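Local structure of FOKI restriction endonuclease (Planomicrobium okeanokoites, 2FOK) at residues G15-L20 against L136-S141. The protein recognises a specific DNA sequence through its N-terminal domain and, as a type IIS restriction endonuclease, hydrolyses both strands at a distance from that site. Sequence-based numbering, arbitrary orientation.
Sequences GKFENL and LAYSKS
Of residues 136-141, Tyr138 alone touches residues 15-20, its hydroxyl ending between Phe17 and Leu20. The ring crosses the Leu20 side chain at about a right angle: CD2 of Leu20 lies 3.8 Å from Tyr138 OH, while CG of Leu20 stands 4.3 Å from CE2 of Tyr138, oblique to the ring. On the Phe17 side the hydroxyl sits at the ring edge, close to its plane, 4.2 Å from CD1. Tyr138 OH is also 3.6 Å from Phe17 O, and a water mediates between them. The water lies in the plane of the tyrosine ring, 2.6 Å from Tyr138 OH, and donates a weak bond of 3.4 Å to Phe17 O, giving the buried phenol a polar partner.

The example illustrates how one long aromatic can span two segments whose closest CA atoms, of Leu20 and Ser139, are 10.3 Å apart. Both helices belong to the first recognition subdomain, of the helix-turn-helix clan, where helix 133-140 follows the strands 120-123 and 128-131. With CG of Tyr138 anti to the backbone N (chi1 179°), the ring extends from helix 133-140 toward helix 17-24.

Further out, Phe119 stacks on Tyr138, and Ile151 and Leu152 of helix 146-157 pack against it. Trp113 of helix 104-116 meets Phe17 edge-to-face and also touches Leu20. Lys16, at the N-cap position, starts the helix that presents both residues, its O accepting from Asn19 N and Leu20 N.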
# COMPACT_ATOMS: atom_id res chain seq x y z
N GLY A 15 18.13 -1.28 -0.56
CA GLY A 15 19.24 -1.98 -1.18
C GLY A 15 20.25 -0.94 -1.65
O GLY A 15 19.90 0.23 -1.80
N LYS A 16 21.49 -1.35 -1.87
CA LYS A 16 22.51 -0.42 -2.32
C LYS A 16 22.53 -0.31 -3.85
O LYS A 16 22.44 -1.32 -4.54
CB LYS A 16 23.88 -0.87 -1.80
CG LYS A 16 24.39 -0.06 -0.61
CD LYS A 16 25.40 -0.87 0.19
CE LYS A 16 26.81 -0.33 0.04
NZ LYS A 16 27.37 0.22 1.31
N PHE A 17 22.66 0.91 -4.36
CA PHE A 17 22.70 1.13 -5.81
C PHE A 17 23.90 0.39 -6.40
O PHE A 17 23.91 0.03 -7.58
CB PHE A 17 22.82 2.63 -6.13
CG PHE A 17 21.52 3.28 -6.57
CD1 PHE A 17 21.00 3.03 -7.84
CD2 PHE A 17 20.82 4.13 -5.72
CE1 PHE A 17 19.81 3.61 -8.25
CE2 PHE A 17 19.62 4.72 -6.12
CZ PHE A 17 19.12 4.46 -7.40
N GLU A 18 24.91 0.16 -5.56
CA GLU A 18 26.13 -0.53 -5.97
C GLU A 18 25.81 -2.01 -6.14
O GLU A 18 26.50 -2.73 -6.87
CB GLU A 18 27.23 -0.33 -4.91
CG GLU A 18 28.64 -0.70 -5.37
CD GLU A 18 29.44 0.49 -5.91
OE1 GLU A 18 29.84 1.36 -5.10
OE2 GLU A 18 29.66 0.55 -7.15
N ASN A 19 24.76 -2.46 -5.46
CA ASN A 19 24.34 -3.84 -5.57
C ASN A 19 23.37 -3.98 -6.75
O ASN A 19 23.33 -5.03 -7.40
CB ASN A 19 23.70 -4.31 -4.26
CG ASN A 19 24.73 -4.67 -3.20
OD1 ASN A 19 24.46 -4.59 -2.00
ND2 ASN A 19 25.93 -5.06 -3.63
N LEU A 20 22.59 -2.93 -7.03
CA LEU A 20 21.67 -2.95 -8.16
C LEU A 20 22.49 -3.16 -9.43
O LEU A 20 22.19 -4.03 -10.25
CB LEU A 20 20.91 -1.62 -8.26
CG LEU A 20 20.22 -1.28 -9.59
CD1 LEU A 20 19.05 -2.22 -9.81
CD2 LEU A 20 19.74 0.16 -9.60
N LEU A 136 22.85 -2.22 -20.64
CA LEU A 136 24.24 -2.46 -21.03
C LEU A 136 25.07 -1.19 -20.81
O LEU A 136 26.20 -1.25 -20.34
CB LEU A 136 24.30 -2.92 -22.49
CG LEU A 136 23.82 -4.36 -22.70
CD1 LEU A 136 23.17 -4.50 -24.06
CD2 LEU A 136 24.99 -5.30 -22.56
N ALA A 137 24.48 -0.05 -21.14
CA ALA A 137 25.14 1.24 -20.98
C ALA A 137 25.34 1.50 -19.50
O ALA A 137 26.32 2.13 -19.09
CB ALA A 137 24.30 2.36 -21.60
N TYR A 138 24.39 1.04 -18.69
CA TYR A 138 24.49 1.21 -17.25
C TYR A 138 25.64 0.30 -16.80
O TYR A 138 26.47 0.67 -15.98
CB TYR A 138 23.18 0.78 -16.58
CG TYR A 138 23.17 0.88 -15.08
CD1 TYR A 138 23.74 1.98 -14.43
CD2 TYR A 138 22.60 -0.12 -14.30
CE1 TYR A 138 23.75 2.06 -13.03
CE2 TYR A 138 22.60 -0.05 -12.90
CZ TYR A 138 23.18 1.05 -12.28
OH TYR A 138 23.18 1.13 -10.90
N SER A 139 25.69 -0.89 -17.39
CA SER A 139 26.69 -1.91 -17.10
C SER A 139 28.14 -1.46 -17.31
O SER A 139 28.97 -1.62 -16.43
CB SER A 139 26.42 -3.17 -17.94
OG SER A 139 27.23 -4.26 -17.55
N LYS A 140 28.43 -0.90 -18.49
CA LYS A 140 29.79 -0.44 -18.81
C LYS A 140 30.15 0.93 -18.24
O LYS A 140 31.34 1.30 -18.18
CB LYS A 140 29.99 -0.41 -20.33
CG LYS A 140 28.72 -0.12 -21.11
CD LYS A 140 28.73 -0.80 -22.48
CE LYS A 140 28.54 -2.31 -22.36
NZ LYS A 140 28.27 -2.73 -20.96
N SER A 141 29.14 1.67 -17.80
CA SER A 141 29.33 3.00 -17.23
C SER A 141 30.36 3.03 -16.10
O SER A 141 30.39 2.15 -15.24
CB SER A 141 28.00 3.52 -16.70
OG SER A 141 27.60 2.79 -15.55
O HOH W 1 24.75 2.67 -9.57